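Local coordinates for UV damage endonuclease (Sulfolobus acidocaldarius, PDB 3TC3), which probably nicks DNA at UV-induced and other lesions as a metal-dependent TIM-barrel endonuclease, starting their excision repair, at residues Phe77-His89 with Met141-Met153. Sequence-based numbering, arbitrary orientation.
Sequences FRISSNTIPLASH and MELKYHADLLDSM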
loop_
_atom_site.group_PDB
_atom_site.type_symbol
_atom_site.label_atom_id
_atom_site.label_comp_id
_atom_site.label_asym_id
_atom_site.label_seq_id
_atom_site.Cartn_x
_atom_site.Cartn_y
_atom_site.Cartn_z
ATOM N N PHE A 77 3.734 -4.167 -6.873
ATOM C CA PHE A 77 3.682 -5.032 -5.679
ATOM C C PHE A 77 3.580 -4.180 -4.441
ATOM O O PHE A 77 4.173 -3.105 -4.375
ATOM C CB PHE A 77 4.963 -5.902 -5.604
ATOM C CG PHE A 77 4.821 -7.021 -4.618
ATOM C CD1 PHE A 77 3.902 -8.090 -4.855
ATOM C CD2 PHE A 77 5.600 -7.040 -3.398
ATOM C CE1 PHE A 77 3.730 -9.068 -3.827
ATOM C CE2 PHE A 77 5.434 -8.070 -2.439
ATOM C CZ PHE A 77 4.494 -9.130 -2.688
ATOM N N ARG A 78 2.855 -4.694 -3.459
ATOM C CA ARG A 78 2.740 -4.045 -2.123
ATOM C C ARG A 78 3.600 -4.841 -1.159
ATOM O O ARG A 78 3.264 -5.956 -0.793
ATOM C CB ARG A 78 1.294 -3.826 -1.598
ATOM C CG ARG A 78 1.358 -2.955 -0.259
ATOM C CD ARG A 78 -0.100 -2.863 0.363
ATOM N NE ARG A 78 -1.020 -2.136 -0.562
ATOM C CZ ARG A 78 -2.348 -2.287 -0.419
ATOM N NH1 ARG A 78 -2.844 -3.038 0.554
ATOM N NH2 ARG A 78 -3.146 -1.669 -1.197
ATOM N N ILE A 79 4.768 -4.299 -0.799
ATOM C CA ILE A 79 5.697 -5.033 0.122
ATOM C C ILE A 79 5.095 -5.093 1.525
ATOM O O ILE A 79 4.545 -4.103 2.039
ATOM C CB ILE A 79 7.032 -4.325 0.150
ATOM C CG1 ILE A 79 7.681 -4.440 -1.220
ATOM C CG2 ILE A 79 7.954 -4.941 1.249
ATOM C CD1 ILE A 79 9.072 -3.670 -1.335
ATOM N N SER A 80 5.189 -6.284 2.101
ATOM C CA SER A 80 4.635 -6.484 3.432
ATOM C C SER A 80 5.297 -5.598 4.511
ATOM O O SER A 80 6.542 -5.446 4.515
ATOM C CB SER A 80 4.872 -7.974 3.851
ATOM O OG SER A 80 4.483 -8.108 5.232
ATOM N N SER A 81 4.495 -5.044 5.388
ATOM C CA SER A 81 5.020 -4.277 6.579
ATOM C C SER A 81 5.705 -5.194 7.549
ATOM O O SER A 81 6.469 -4.718 8.425
ATOM C CB SER A 81 3.916 -3.476 7.254
ATOM O OG SER A 81 3.355 -2.598 6.296
ATOM N N ASN A 82 5.497 -6.512 7.414
ATOM C CA ASN A 82 6.223 -7.439 8.346
ATOM C C ASN A 82 7.616 -7.728 7.879
ATOM O O ASN A 82 8.352 -8.512 8.548
ATOM C CB ASN A 82 5.426 -8.769 8.438
ATOM C CG ASN A 82 4.169 -8.640 9.121
ATOM O OD1 ASN A 82 3.950 -7.716 9.908
ATOM N ND2 ASN A 82 3.295 -9.676 8.937
ATOM N N THR A 83 8.089 -7.147 6.765
ATOM C CA THR A 83 9.383 -7.532 6.143
ATOM C C THR A 83 10.485 -7.574 7.223
ATOM O O THR A 83 11.180 -8.601 7.311
ATOM C CB THR A 83 9.781 -6.562 5.022
ATOM O OG1 THR A 83 8.832 -6.802 3.948
ATOM C CG2 THR A 83 11.191 -6.842 4.486
ATOM N N ILE A 84 10.623 -6.480 7.963
ATOM C CA ILE A 84 11.561 -6.514 9.140
ATOM C C ILE A 84 10.661 -6.556 10.415
ATOM O O ILE A 84 10.077 -5.551 10.798
ATOM C CB ILE A 84 12.374 -5.246 9.217
ATOM C CG1 ILE A 84 13.046 -4.927 7.883
ATOM C CG2 ILE A 84 13.423 -5.381 10.450
ATOM C CD1 ILE A 84 14.080 -6.008 7.379
ATOM N N PRO A 85 10.474 -7.729 11.044
ATOM C CA PRO A 85 9.532 -7.800 12.143
ATOM C C PRO A 85 9.767 -6.897 13.326
ATOM O O PRO A 85 10.923 -6.915 13.772
ATOM C CB PRO A 85 9.625 -9.275 12.557
ATOM C CG PRO A 85 10.040 -9.983 11.384
ATOM C CD PRO A 85 11.095 -9.028 10.753
ATOM N N LEU A 86 8.728 -6.217 13.850
ATOM C CA LEU A 86 8.851 -5.369 15.040
ATOM C C LEU A 86 9.807 -4.181 14.892
ATOM O O LEU A 86 10.165 -3.530 15.880
ATOM C CB LEU A 86 9.248 -6.193 16.314
ATOM C CG LEU A 86 8.248 -7.298 16.649
ATOM C CD1 LEU A 86 8.983 -8.206 17.686
ATOM C CD2 LEU A 86 6.971 -6.599 17.209
ATOM N N ALA A 87 10.107 -3.795 13.635
ATOM C CA ALA A 87 11.099 -2.727 13.393
ATOM C C ALA A 87 10.836 -1.393 14.057
ATOM O O ALA A 87 11.799 -0.670 14.370
ATOM C CB ALA A 87 11.276 -2.496 11.868
ATOM N N SER A 88 9.571 -1.036 14.270
ATOM C CA SER A 88 9.374 0.308 14.900
ATOM C C SER A 88 9.068 0.225 16.379
ATOM O O SER A 88 8.788 1.256 17.010
ATOM C CB SER A 88 8.235 1.054 14.194
ATOM O OG SER A 88 7.038 0.329 14.456
ATOM N N HIS A 89 9.068 -0.982 16.960
ATOM C CA HIS A 89 8.826 -1.118 18.380
ATOM C C HIS A 89 9.939 -0.436 19.178
ATOM O O HIS A 89 11.127 -0.483 18.812
ATOM C CB HIS A 89 8.732 -2.597 18.752
ATOM C CG HIS A 89 8.249 -2.820 20.147
ATOM N ND1 HIS A 89 9.068 -2.719 21.261
ATOM C CD2 HIS A 89 6.967 -3.094 20.615
ATOM C CE1 HIS A 89 8.330 -2.880 22.361
ATOM N NE2 HIS A 89 7.037 -3.146 21.962
ATOM N N MET A 141 6.903 6.649 14.138
ATOM C CA MET A 141 7.917 5.565 14.219
ATOM C C MET A 141 7.649 4.476 13.192
ATOM O O MET A 141 8.624 4.010 12.520
ATOM C CB MET A 141 8.102 4.983 15.646
ATOM C CG MET A 141 8.673 6.016 16.557
ATOM S SD MET A 141 10.332 6.739 16.121
ATOM C CE MET A 141 10.108 8.151 14.822
ATOM N N GLU A 142 6.368 4.072 13.059
ATOM C CA GLU A 142 6.064 3.026 12.064
ATOM C C GLU A 142 6.313 3.555 10.634
ATOM O O GLU A 142 6.842 2.849 9.777
ATOM C CB GLU A 142 4.646 2.554 12.332
ATOM C CG GLU A 142 4.212 1.379 11.455
ATOM C CD GLU A 142 4.994 0.082 11.564
ATOM O OE1 GLU A 142 5.931 -0.094 12.377
ATOM O OE2 GLU A 142 4.589 -0.828 10.827
ATOM N N LEU A 143 5.887 4.800 10.403
ATOM C CA LEU A 143 6.151 5.438 9.080
ATOM C C LEU A 143 7.641 5.581 8.782
ATOM O O LEU A 143 8.050 5.290 7.619
ATOM C CB LEU A 143 5.441 6.820 9.015
ATOM C CG LEU A 143 3.933 6.712 8.908
ATOM C CD1 LEU A 143 3.347 8.124 9.150
ATOM C CD2 LEU A 143 3.433 6.048 7.632
ATOM N N LYS A 144 8.437 5.911 9.811
ATOM C CA LYS A 144 9.896 6.024 9.631
ATOM C C LYS A 144 10.506 4.667 9.250
ATOM O O LYS A 144 11.328 4.583 8.338
ATOM C CB LYS A 144 10.492 6.482 10.963
ATOM C CG LYS A 144 11.983 6.441 10.862
ATOM C CD LYS A 144 12.633 6.904 12.162
ATOM C CE LYS A 144 14.178 7.041 11.946
ATOM N NZ LYS A 144 14.785 5.724 11.688
ATOM N N TYR A 145 10.010 3.548 9.843
ATOM C CA TYR A 145 10.506 2.245 9.392
ATOM C C TYR A 145 10.177 1.957 7.920
ATOM O O TYR A 145 11.023 1.410 7.196
ATOM C CB TYR A 145 9.881 1.122 10.313
ATOM C CG TYR A 145 9.669 -0.231 9.645
ATOM C CD1 TYR A 145 10.706 -0.911 8.993
ATOM C CD2 TYR A 145 8.362 -0.821 9.652
ATOM C CE1 TYR A 145 10.490 -2.136 8.312
ATOM C CE2 TYR A 145 8.173 -2.038 9.049
ATOM C CZ TYR A 145 9.245 -2.684 8.380
ATOM O OH TYR A 145 9.059 -3.851 7.707
ATOM N N HIS A 146 8.977 2.339 7.498
ATOM C CA HIS A 146 8.635 2.113 6.090
ATOM C C HIS A 146 9.522 2.899 5.140
ATOM O O HIS A 146 9.979 2.354 4.161
ATOM C CB HIS A 146 7.142 2.456 5.859
ATOM C CG HIS A 146 6.192 1.382 6.416
ATOM N ND1 HIS A 146 6.024 1.135 7.772
ATOM C CD2 HIS A 146 5.450 0.411 5.736
ATOM C CE1 HIS A 146 5.161 0.062 7.907
ATOM N NE2 HIS A 146 4.812 -0.345 6.685
ATOM N N ALA A 147 9.762 4.183 5.495
ATOM C CA ALA A 147 10.660 5.027 4.664
ATOM C C ALA A 147 12.057 4.441 4.739
ATOM O O ALA A 147 12.758 4.386 3.699
ATOM C CB ALA A 147 10.651 6.409 5.222
ATOM N N ASP A 148 12.493 4.040 5.920
ATOM C CA ASP A 148 13.852 3.450 6.003
ATOM C C ASP A 148 13.966 2.202 5.098
ATOM O O ASP A 148 15.064 1.908 4.564
ATOM C CB ASP A 148 14.172 3.050 7.459
ATOM C CG ASP A 148 14.474 4.254 8.364
ATOM O OD1 ASP A 148 14.642 5.367 7.841
ATOM O OD2 ASP A 148 14.499 4.029 9.579
ATOM N N LEU A 149 12.914 1.353 5.113
ATOM C CA LEU A 149 13.000 0.103 4.322
ATOM C C LEU A 149 13.164 0.445 2.832
ATOM O O LEU A 149 14.072 -0.074 2.130
ATOM C CB LEU A 149 11.786 -0.799 4.582
ATOM C CG LEU A 149 11.790 -2.115 3.818
ATOM C CD1 LEU A 149 12.977 -2.996 4.340
ATOM C CD2 LEU A 149 10.477 -2.811 3.938
ATOM N N LEU A 150 12.328 1.323 2.334
ATOM C CA LEU A 150 12.373 1.787 0.939
ATOM C C LEU A 150 13.727 2.491 0.656
ATOM O O LEU A 150 14.349 2.223 -0.418
ATOM C CB LEU A 150 11.177 2.700 0.687
ATOM C CG LEU A 150 9.834 1.869 0.841
ATOM C CD1 LEU A 150 8.667 2.874 0.737
ATOM C CD2 LEU A 150 9.667 0.831 -0.240
ATOM N N ASP A 151 14.208 3.317 1.617
ATOM C CA ASP A 151 15.514 3.943 1.423
ATOM C C ASP A 151 16.601 2.900 1.322
ATOM O O ASP A 151 17.558 3.062 0.549
ATOM C CB ASP A 151 15.812 4.815 2.610
ATOM C CG ASP A 151 15.157 6.162 2.600
ATOM O OD1 ASP A 151 14.602 6.610 1.593
ATOM O OD2 ASP A 151 15.265 6.818 3.664
ATOM N N SER A 152 16.554 1.841 2.102
ATOM C CA SER A 152 17.613 0.835 2.133
ATOM C C SER A 152 17.657 0.067 0.846
ATOM O O SER A 152 18.738 -0.464 0.483
ATOM C CB SER A 152 17.406 -0.119 3.322
ATOM O OG SER A 152 16.377 -1.101 3.081
ATOM N N MET A 153 16.525 -0.020 0.141
ATOM C CA MET A 153 16.472 -0.656 -1.185
ATOM C C MET A 153 16.913 0.311 -2.289
ATOM O O MET A 153 17.150 -0.134 -3.416
ATOM C CB MET A 153 15.053 -1.151 -1.498
ATOM C CG MET A 153 14.674 -2.208 -0.508
ATOM S SD MET A 153 12.973 -2.782 -0.774
ATOM C CE MET A 153 12.877 -4.151 0.351
HETATM O O HOH W 1 7.216 -2.355 12.902
#
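The hydroxyl of Tyr145 shows how one buried polar atom can be served in both its roles by a neighbouring loop. It donates to the carbonyl of Ser81, OH to O 2.8 Å, approaching from above the carbonyl plane rather than along a lone pair, and it accepts from the backbone of Ile84, N to OH 3.1 Å, along a nearly straight path (168°). Ala87 covers one face of the same ring in a CH-pi contact, its CB 3.5 Å from the centroid, while CB of Ile84 meets CE1 obliquely. On the next residue of the helix, His146 NE2 and Ser81 OG share a hydrogen bond of 2.7 Å at the imidazole edge; on the same ring, ND1 donates to Glu142 O, which fixes the ring's rotation. In this TIM barrel the loop follows strand 76-78 and lies against helix 133-153, which comes after the adjacent strand 117-120; the side chain of Ser81 is about 13 Å from the bound manganese. Farther along the loop, Glu142 bends at chi2 (61°) and brings OE1 to within 2.4 Å of Ser88 OG, a hydrogen bond so short that its exact length is doubtful. A water takes the Ser88 N-H and donates to Glu142 OE1, 2.7 Å from the water oxygen. Apolar contacts flank the polar ones: Leu149 CD1 packs against Ile84 CG1, and Ile79 CD1 reaches Met153 SD tip to tip at 4.0 Å.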